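Local coordinates for carnitinyl-CoA dehydratase (PDB 3R0O), which probably catalyses the reversible dehydration of carnitinyl-CoA to the unsaturated crotonobetainyl-CoA, as a trimeric member of the crotonase (enoyl-CoA hydratase/isomerase) family, at residues A[41-44]-A[45-49]; A[132-135]-A[136-140]; A[182-186]-A[187-191]; A[197-200]-A[201-205]. One frame throughout, in Å; residues are numbered along the deposited sequence.

In the fold
All four contacts belong to the crotonase fold and come in series along the chain. Contact 1 is the first turns of helix 41-56, in the beta-alpha-beta unit between strands 25-30 and 62-67, and lies about 23 Å from contacts 2 and 4 and 28 Å from contact 3, centre to centre. Contact 2 turns the chain out of strand 131-135, and contact 3 leads into its neighbour, edge strand 191-193; their centres are 9 Å apart and backbone bonds probably join them. Contact 4, on helix 198-210, lies on the face of this sheet and packs on Ile-133 of contact 2. Contact 3 bonds to a second subunit through Asn-190; contacts 2 and 4 each touch it with one side chain.

Contact 1. Residues A[41-44]-A[45-49]; sequences GAVS and TAVGD
Val-43 lies side by side with Val-47, one turn further along helix 41-56, and the two point the same way, with CG1 of Val-43 3.9 Å from CG2 of Val-47. This helix is the crossover of a beta-alpha-beta unit between strands 25-30 and 62-67 of the crotonase fold. The torsions explain which methyls meet: each valine carries CG1 anti to its own N (chi1 169° and 173°), which turns CG2 of Val-47 back toward the preceding turn, where it also rests 3.4 Å from Val-43 O. Ala-17 of strand 17-22 packs on Val-47, and Ala-16 on Val-43.

Four successive i to i+4 backbone bonds hold the segment, of which Val-47 N to Val-43 O is the straightest at the hydrogen (174°). Around the helix from the valines, Ser-44 OG is bonded to Leu-88 O and to Asn-40 O, tying the first turn to a loop and to the residue before the helix. Gly-41 O takes two donors. Thr-45 N reaches it at 2.9 Å, and from the opposite face of the carbonyl plane the hydroxyl Thr-45 OG1 donates to Gly-41 O at 3.0 Å.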
loop_
_atom_site.group_PDB
_atom_site.type_symbol
_atom_site.label_atom_id
_atom_site.label_comp_id
_atom_site.label_asym_id
_atom_site.label_seq_id
_atom_site.Cartn_x
_atom_site.Cartn_y
_atom_site.Cartn_z
ATOM N N GLY A 41 -32.921 8.211 0.952
ATOM C CA GLY A 41 -33.394 6.809 0.901
ATOM C C GLY A 41 -33.777 6.336 -0.497
ATOM O O GLY A 41 -33.560 5.181 -0.853
ATOM N N ALA A 42 -34.376 7.214 -1.286
ATOM C CA ALA A 42 -34.789 6.847 -2.642
ATOM C C ALA A 42 -33.571 6.462 -3.489
ATOM O O ALA A 42 -33.615 5.467 -4.219
ATOM C CB ALA A 42 -35.584 7.958 -3.301
ATOM N N VAL A 43 -32.482 7.224 -3.356
ATOM C CA VAL A 43 -31.256 6.908 -4.094
ATOM C C VAL A 43 -30.709 5.545 -3.660
ATOM O O VAL A 43 -30.455 4.697 -4.514
ATOM C CB VAL A 43 -30.199 8.049 -3.991
ATOM C CG1 VAL A 43 -28.798 7.604 -4.542
ATOM C CG2 VAL A 43 -30.694 9.307 -4.731
ATOM N N SER A 44 -30.577 5.333 -2.335
ATOM C CA SER A 44 -30.048 4.098 -1.805
ATOM C C SER A 44 -30.900 2.921 -2.235
ATOM O O SER A 44 -30.364 1.864 -2.530
ATOM C CB SER A 44 -29.941 4.146 -0.261
ATOM O OG SER A 44 -29.233 5.305 0.161
ATOM N N THR A 45 -32.217 3.100 -2.283
ATOM C CA THR A 45 -33.095 2.026 -2.769
ATOM C C THR A 45 -32.811 1.677 -4.229
ATOM O O THR A 45 -32.654 0.496 -4.589
ATOM C CB THR A 45 -34.581 2.400 -2.626
ATOM O OG1 THR A 45 -34.874 2.522 -1.242
ATOM C CG2 THR A 45 -35.511 1.333 -3.275
ATOM N N ALA A 46 -32.756 2.709 -5.059
ATOM C CA ALA A 46 -32.586 2.533 -6.480
ATOM C C ALA A 46 -31.184 1.962 -6.799
ATOM O O ALA A 46 -31.050 0.972 -7.529
ATOM C CB ALA A 46 -32.855 3.865 -7.210
ATOM N N VAL A 47 -30.157 2.538 -6.200
ATOM C CA VAL A 47 -28.778 2.084 -6.438
ATOM C C VAL A 47 -28.553 0.662 -5.866
ATOM O O VAL A 47 -28.058 -0.194 -6.557
ATOM C CB VAL A 47 -27.752 3.127 -5.913
ATOM C CG1 VAL A 47 -26.286 2.603 -5.994
ATOM C CG2 VAL A 47 -27.895 4.438 -6.697
ATOM N N GLY A 48 -28.961 0.413 -4.622
ATOM C CA GLY A 48 -28.876 -0.941 -4.052
ATOM C C GLY A 48 -29.582 -1.989 -4.919
ATOM O O GLY A 48 -29.004 -3.030 -5.217
ATOM N N ASP A 49 -30.828 -1.715 -5.322
ATOM C CA ASP A 49 -31.582 -2.624 -6.210
ATOM C C ASP A 49 -30.851 -2.832 -7.530
ATOM O O ASP A 49 -30.807 -3.951 -8.043
ATOM C CB ASP A 49 -33.001 -2.095 -6.505
ATOM C CG ASP A 49 -33.971 -2.254 -5.306
ATOM O OD1 ASP A 49 -33.658 -2.963 -4.334
ATOM O OD2 ASP A 49 -35.064 -1.676 -5.355
#

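Contact 2. Residues A[132-135]-A[136-140]; sequences VIAC and ESASF
Ala-134 and Phe-140 supply the central apolar contact of this bend, in which strand 131-135 ends and the chain swings round into strand 139-141. The CB of Ala-134 meets the Phe-140 ring at its edge and in its plane, 3.8 Å from CZ, so the methyl abuts the rim of the ring. Ala-134 CB also lies 3.9 Å from Ala-138 CB, roughly at right angles to its contact with the ring. Val-132 CG1 approaches the same end of the ring obliquely, 4.2 Å from Phe-140 CZ. With its CG anti to the carbonyl carbon (chi1 -56°), Phe-140 directs the ring back toward Val-132 and Ala-134. Val-114 touches all four of these side chains, and Ala-126 of helix 121-128 packs on Val-132 and Phe-140.

The sulfur of Cys-135 lies 4.0 Å from Ala-138 CB. Its chi1 of 62° sets SG between N and the carbonyl carbon and carries it over the turn.

The polar part is one backbone bond: Ala-138 N donates to Cys-135 O at 3.1 Å, with the donor well above the carbonyl plane. Ser-137, at the exposed corner, has its OG bonded to Asp-195 OD2, which anchors the turn to the loop after strand 191-193.

The backbone angles of the corner residues, helical at Glu-136 and close to it at Ser-137 (phi -89°), make the turn closed by this bond a type I beta turn. Here it takes the chain from the six-stranded sheet of the crotonase fold to its small three-stranded sheet.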
loop_
_atom_site.group_PDB
_atom_site.type_symbol
_atom_site.label_atom_id
_atom_site.label_comp_id
_atom_site.label_asym_id
_atom_site.label_seq_id
_atom_site.Cartn_x
_atom_site.Cartn_y
_atom_site.Cartn_z
ATOM N N VAL A 132 -11.882 4.244 -11.383
ATOM C CA VAL A 132 -12.428 5.607 -11.375
ATOM C C VAL A 132 -11.953 6.435 -12.556
ATOM O O VAL A 132 -10.750 6.496 -12.809
ATOM C CB VAL A 132 -12.083 6.389 -10.059
ATOM C CG1 VAL A 132 -12.659 7.815 -10.137
ATOM C CG2 VAL A 132 -12.613 5.669 -8.829
ATOM N N ILE A 133 -12.902 7.080 -13.261
ATOM C CA ILE A 133 -12.572 8.105 -14.249
ATOM C C ILE A 133 -13.192 9.407 -13.770
ATOM O O ILE A 133 -14.362 9.440 -13.376
ATOM C CB ILE A 133 -13.053 7.750 -15.683
ATOM C CG1 ILE A 133 -12.321 6.488 -16.161
ATOM C CG2 ILE A 133 -12.744 8.913 -16.654
ATOM C CD1 ILE A 133 -12.663 6.047 -17.555
ATOM N N ALA A 134 -12.384 10.459 -13.743
ATOM C CA ALA A 134 -12.875 11.764 -13.307
ATOM C C ALA A 134 -12.711 12.794 -14.426
ATOM O O ALA A 134 -11.812 12.684 -15.244
ATOM C CB ALA A 134 -12.151 12.233 -12.044
ATOM N N CYS A 135 -13.590 13.778 -14.451
ATOM C CA CYS A 135 -13.444 14.894 -15.359
ATOM C C CYS A 135 -12.435 15.878 -14.750
ATOM O O CYS A 135 -12.120 15.776 -13.557
ATOM C CB CYS A 135 -14.809 15.549 -15.616
ATOM S SG CYS A 135 -15.567 16.244 -14.124
ATOM N N GLU A 136 -11.911 16.787 -15.579
ATOM C CA GLU A 136 -10.888 17.764 -15.199
ATOM C C GLU A 136 -11.229 18.513 -13.932
ATOM O O GLU A 136 -10.380 18.677 -13.048
ATOM C CB GLU A 136 -10.688 18.785 -16.331
ATOM C CG GLU A 136 -9.866 18.282 -17.508
ATOM C CD GLU A 136 -8.382 18.111 -17.182
ATOM O OE1 GLU A 136 -7.906 18.774 -16.232
ATOM O OE2 GLU A 136 -7.680 17.328 -17.870
ATOM N N SER A 137 -12.485 18.957 -13.829
ATOM C CA SER A 137 -12.870 19.802 -12.701
ATOM C C SER A 137 -13.364 19.022 -11.461
ATOM O O SER A 137 -13.790 19.632 -10.485
ATOM C CB SER A 137 -13.881 20.862 -13.153
ATOM O OG SER A 137 -15.148 20.256 -13.284
ATOM N N ALA A 138 -13.287 17.689 -11.487
ATOM C CA ALA A 138 -13.675 16.886 -10.310
ATOM C C ALA A 138 -12.649 17.055 -9.174
ATOM O O ALA A 138 -11.490 17.388 -9.397
ATOM C CB ALA A 138 -13.821 15.429 -10.671
ATOM N N SER A 139 -13.088 16.843 -7.953
ATOM C CA SER A 139 -12.166 16.823 -6.827
ATOM C C SER A 139 -12.698 15.837 -5.814
ATOM O O SER A 139 -13.898 15.523 -5.811
ATOM C CB SER A 139 -12.040 18.200 -6.201
ATOM O OG SER A 139 -13.312 18.645 -5.763
ATOM N N PHE A 140 -11.789 15.351 -4.974
ATOM C CA PHE A 140 -12.083 14.354 -3.974
ATOM C C PHE A 140 -11.652 14.904 -2.612
ATOM O O PHE A 140 -10.793 15.783 -2.518
ATOM C CB PHE A 140 -11.352 13.046 -4.316
ATOM C CG PHE A 140 -11.675 12.520 -5.713
ATOM C CD1 PHE A 140 -12.637 11.542 -5.893
ATOM C CD2 PHE A 140 -11.014 13.032 -6.845
ATOM C CE1 PHE A 140 -12.950 11.063 -7.171
ATOM C CE2 PHE A 140 -11.329 12.587 -8.118
ATOM C CZ PHE A 140 -12.296 11.591 -8.289
#

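Contact 3. Residues A[182-186]-A[187-191]; sequences DALRW and GLINE
Ile-189 folds back against the end of helix 180-186 and touches it with most of its side chain. The chain branches at CB. CG2 passes 4.1 Å from Ala-183 CB, while CG1, set between the backbone N and the carbonyl carbon by a chi1 of 67°, presses onto the helix backbone 3.5 Å from Leu-184 N. The tip, CD1, still faces the helix, 4.0 Å from Leu-184 N and 4.2 Å from Ala-183 CB. Val-132 and Ala-134 of strand 131-135 also pack on Ile-189, which therefore wedges between helix and sheet.

This fold-back depends on a Schellman motif centred on Gly-187, whose positive phi (79°) reverses the chain after the helix. Leu-188 N donates to Ala-183 O; the donor lies close to the extension of the carbonyl bond, but the bond is bent at the hydrogen (133°). Ile-189 N adds a weak bond to that oxygen. Gly-187 N donates to Leu-184 O. A water bridges the two sides of the turn, donating to Leu-184 O and to Ile-189 O.

Leu-188 packs CD2 3.9 Å from Ala-183 CB and also meets Leu-163 and Ile-159. Leu-184, with CG anti to its N, extends CD1 to within 3.5 Å of Glu-191 N. Beyond the turn, Asn-190 OD1 accepts from Val-132 N, and its ND2 donates to Lys-166 O and Glu-170 OE1 of the second subunit. On the side facing the third subunit, Arg-185 NH1 lies 3.5 Å above one face of the Trp-186 ring, offset toward its rim, and Arg-185 of the third subunit packs against both residues.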
loop_
_atom_site.group_PDB
_atom_site.type_symbol
_atom_site.label_atom_id
_atom_site.label_comp_id
_atom_site.label_asym_id
_atom_site.label_seq_id
_atom_site.Cartn_x
_atom_site.Cartn_y
_atom_site.Cartn_z
ATOM N N ASP A 182 -4.107 15.547 -9.191
ATOM C CA ASP A 182 -3.298 14.942 -8.127
ATOM C C ASP A 182 -3.716 13.511 -7.835
ATOM O O ASP A 182 -2.857 12.632 -7.605
ATOM C CB ASP A 182 -3.315 15.784 -6.849
ATOM C CG ASP A 182 -2.352 16.963 -6.917
ATOM O OD1 ASP A 182 -1.500 16.997 -7.823
ATOM O OD2 ASP A 182 -2.443 17.857 -6.067
ATOM N N ALA A 183 -5.017 13.244 -7.888
ATOM C CA ALA A 183 -5.504 11.855 -7.640
ATOM C C ALA A 183 -4.991 10.842 -8.715
ATOM O O ALA A 183 -4.675 9.678 -8.397
ATOM C CB ALA A 183 -7.039 11.833 -7.554
ATOM N N LEU A 184 -4.925 11.309 -9.966
ATOM C CA LEU A 184 -4.410 10.544 -11.097
ATOM C C LEU A 184 -2.915 10.300 -10.887
ATOM O O LEU A 184 -2.436 9.171 -11.029
ATOM C CB LEU A 184 -4.637 11.298 -12.436
ATOM C CG LEU A 184 -4.190 10.575 -13.719
ATOM C CD1 LEU A 184 -5.103 9.378 -14.001
ATOM C CD2 LEU A 184 -4.090 11.525 -14.937
ATOM N N ARG A 185 -2.195 11.356 -10.516
ATOM C CA ARG A 185 -0.769 11.250 -10.246
ATOM C C ARG A 185 -0.445 10.213 -9.148
ATOM O O ARG A 185 0.546 9.512 -9.248
ATOM C CB ARG A 185 -0.168 12.606 -9.877
ATOM C CG ARG A 185 1.276 12.471 -9.466
ATOM C CD ARG A 185 2.023 13.761 -9.569
ATOM N NE ARG A 185 2.009 14.497 -8.305
ATOM C CZ ARG A 185 2.576 14.098 -7.157
ATOM N NH1 ARG A 185 3.193 12.913 -7.029
ATOM N NH2 ARG A 185 2.492 14.901 -6.109
ATOM N N TRP A 186 -1.294 10.114 -8.125
ATOM C CA TRP A 186 -1.063 9.173 -7.036
ATOM C C TRP A 186 -1.519 7.731 -7.352
ATOM O O TRP A 186 -1.211 6.824 -6.613
ATOM C CB TRP A 186 -1.703 9.668 -5.741
ATOM C CG TRP A 186 -0.985 10.864 -5.128
ATOM C CD1 TRP A 186 -1.515 12.088 -4.885
ATOM C CD2 TRP A 186 0.385 10.919 -4.688
ATOM N NE1 TRP A 186 -0.559 12.925 -4.334
ATOM C CE2 TRP A 186 0.618 12.225 -4.207
ATOM C CE3 TRP A 186 1.451 9.989 -4.671
ATOM C CZ2 TRP A 186 1.887 12.633 -3.693
ATOM C CZ3 TRP A 186 2.705 10.395 -4.176
ATOM C CH2 TRP A 186 2.906 11.702 -3.685
ATOM N N GLY A 187 -2.243 7.538 -8.446
ATOM C CA GLY A 187 -2.862 6.252 -8.732
ATOM C C GLY A 187 -4.146 5.951 -7.966
ATOM O O GLY A 187 -4.568 4.789 -7.872
ATOM N N LEU A 188 -4.745 6.986 -7.385
ATOM C CA LEU A 188 -6.043 6.870 -6.731
ATOM C C LEU A 188 -7.185 6.734 -7.756
ATOM O O LEU A 188 -8.223 6.148 -7.467
ATOM C CB LEU A 188 -6.301 8.099 -5.843
ATOM C CG LEU A 188 -7.663 8.193 -5.124
ATOM C CD1 LEU A 188 -7.905 7.080 -4.076
ATOM C CD2 LEU A 188 -7.819 9.558 -4.443
ATOM N N ILE A 189 -7.013 7.325 -8.930
ATOM C CA ILE A 189 -8.012 7.195 -9.993
ATOM C C ILE A 189 -7.312 6.760 -11.282
ATOM O O ILE A 189 -6.078 6.790 -11.327
ATOM C CB ILE A 189 -8.810 8.486 -10.193
ATOM C CG1 ILE A 189 -7.906 9.594 -10.747
ATOM C CG2 ILE A 189 -9.558 8.881 -8.881
ATOM C CD1 ILE A 189 -8.717 10.800 -11.225
ATOM N N ASN A 190 -8.070 6.333 -12.299
ATOM C CA ASN A 190 -7.432 5.714 -13.476
ATOM C C ASN A 190 -7.279 6.640 -14.667
ATOM O O ASN A 190 -6.426 6.425 -15.514
ATOM C CB ASN A 190 -8.145 4.426 -13.910
ATOM C CG ASN A 190 -8.279 3.430 -12.774
ATOM O OD1 ASN A 190 -9.236 3.500 -12.010
ATOM N ND2 ASN A 190 -7.296 2.532 -12.629
ATOM N N GLU A 191 -8.111 7.671 -14.734
ATOM C CA GLU A 191 -8.091 8.540 -15.890
ATOM C C GLU A 191 -8.741 9.867 -15.560
ATOM O O GLU A 191 -9.648 9.933 -14.726
ATOM C CB GLU A 191 -8.807 7.866 -17.070
ATOM C CG GLU A 191 -8.495 8.527 -18.399
ATOM C CD GLU A 191 -9.164 7.862 -19.576
ATOM O OE1 GLU A 191 -10.008 6.947 -19.388
ATOM O OE2 GLU A 191 -8.852 8.282 -20.706
HETATM O O HOH W 1 -3.222 6.719 -12.210
#

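Contact 4. Residues A[197-200]-A[201-205]; sequences TVVE and AALAL
CB, CG and CD1 of Leu-203 lie against the preceding turn of helix 198-210. CG of Leu-203 is 3.3 Å from Val-199 O, and Leu-203 CD1 reaches Val-199 CG1 at 4.2 Å, the two side chains running alongside each other. A chi1 of -63° puts CG of Leu-203 on the side of its own N, turned back along the helix, and this is what brings the branch onto the Val-199 carbonyl.

The tightly packed side of the helix is the one turned to the sheet, where Val-198, Ala-202 and Leu-205 are buried. Together with Ala-201 they meet Ile-133 of strand 131-135, Ile-111 and Ala-113 of strand 110-114, and Val-193 of strand 191-193. The alanines at 201 and 202 bring the backbone close to the strands, and Ala-202 CB sits 3.3 Å from Val-198 O, one turn back. Leu-205 also touches Thr-174 of the second subunit.

The opposite character appears at Glu-200, which is exposed and modelled in two conformers. In the one given, its carboxylate passes near Leu-203 CD1, and OE2 forms at most a long, weak ion pair with Arg-22; both contacts are doubtful. Ala-204 is exposed as well.

Thr-197 stands at the N-cap position, but its side chain makes no capping bond; its OG1 is instead bonded to Pro-194 O. Its carbonyl starts the i to i+4 bonds, with Ala-201 N donating to Thr-197 O at 3.0 Å and 164°. The arrangement is that of an amphipathic helix laid across the sheet of the crotonase fold.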
loop_
_atom_site.group_PDB
_atom_site.type_symbol
_atom_site.label_atom_id
_atom_site.label_comp_id
_atom_site.label_asym_id
_atom_site.label_seq_id
_atom_site.Cartn_x
_atom_site.Cartn_y
_atom_site.Cartn_z
ATOM N N THR A 197 -17.510 14.401 -20.552
ATOM C CA THR A 197 -17.220 13.191 -21.350
ATOM C C THR A 197 -17.025 11.940 -20.521
ATOM O O THR A 197 -16.685 10.881 -21.051
ATOM C CB THR A 197 -15.970 13.333 -22.251
ATOM O OG1 THR A 197 -14.788 13.332 -21.431
ATOM C CG2 THR A 197 -16.040 14.620 -23.136
ATOM N N VAL A 198 -17.253 12.063 -19.221
ATOM C CA VAL A 198 -16.928 11.008 -18.277
ATOM C C VAL A 198 -17.688 9.669 -18.546
ATOM O O VAL A 198 -17.116 8.573 -18.414
ATOM C CB VAL A 198 -17.049 11.563 -16.820
ATOM C CG1 VAL A 198 -18.426 11.289 -16.193
ATOM C CG2 VAL A 198 -15.922 11.062 -15.975
ATOM N N VAL A 199 -18.948 9.761 -18.969
ATOM C CA VAL A 199 -19.735 8.546 -19.220
ATOM C C VAL A 199 -19.201 7.774 -20.431
ATOM O O VAL A 199 -19.050 6.557 -20.344
ATOM C CB VAL A 199 -21.267 8.851 -19.294
ATOM C CG1 VAL A 199 -22.067 7.666 -19.863
ATOM C CG2 VAL A 199 -21.784 9.254 -17.879
ATOM N N GLU A 200 -18.885 8.479 -21.521
ATOM C CA GLU A 200 -18.333 7.762 -22.669
ATOM C C GLU A 200 -16.950 7.204 -22.339
ATOM O O GLU A 200 -16.666 6.081 -22.732
ATOM C CB GLU A 200 -18.357 8.576 -23.983
ATOM C CG GLU A 200 -19.783 8.910 -24.494
ATOM C CD GLU A 200 -20.659 7.688 -24.803
ATOM O OE1 GLU A 200 -20.155 6.690 -25.382
ATOM O OE2 GLU A 200 -21.874 7.744 -24.488
ATOM N N ALA A 201 -16.140 7.928 -21.581
ATOM C CA ALA A 201 -14.820 7.434 -21.184
ATOM C C ALA A 201 -14.961 6.198 -20.284
ATOM O O ALA A 201 -14.193 5.239 -20.406
ATOM C CB ALA A 201 -14.009 8.537 -20.515
ATOM N N ALA A 202 -15.974 6.198 -19.427
ATOM C CA ALA A 202 -16.186 5.063 -18.532
ATOM C C ALA A 202 -16.669 3.857 -19.303
ATOM O O ALA A 202 -16.243 2.724 -19.015
ATOM C CB ALA A 202 -17.167 5.416 -17.401
ATOM N N LEU A 203 -17.579 4.081 -20.259
ATOM C CA LEU A 203 -18.020 2.990 -21.108
ATOM C C LEU A 203 -16.868 2.429 -21.910
ATOM O O LEU A 203 -16.774 1.220 -22.046
ATOM C CB LEU A 203 -19.210 3.359 -22.008
ATOM C CG LEU A 203 -20.507 3.718 -21.265
ATOM C CD1 LEU A 203 -21.526 4.320 -22.259
ATOM C CD2 LEU A 203 -21.087 2.487 -20.552
ATOM N N ALA A 204 -15.980 3.292 -22.418
ATOM C CA ALA A 204 -14.804 2.811 -23.147
ATOM C C ALA A 204 -13.912 1.946 -22.236
ATOM O O ALA A 204 -13.433 0.883 -22.648
ATOM C CB ALA A 204 -14.013 3.979 -23.828
ATOM N N LEU A 205 -13.720 2.367 -20.989
ATOM C CA LEU A 205 -12.976 1.535 -20.037
ATOM C C LEU A 205 -13.683 0.187 -19.778
ATOM O O LEU A 205 -13.051 -0.879 -19.840
ATOM C CB LEU A 205 -12.724 2.290 -18.729
ATOM C CG LEU A 205 -12.078 1.467 -17.593
ATOM C CD1 LEU A 205 -10.792 0.833 -18.063
ATOM C CD2 LEU A 205 -11.826 2.307 -16.365
#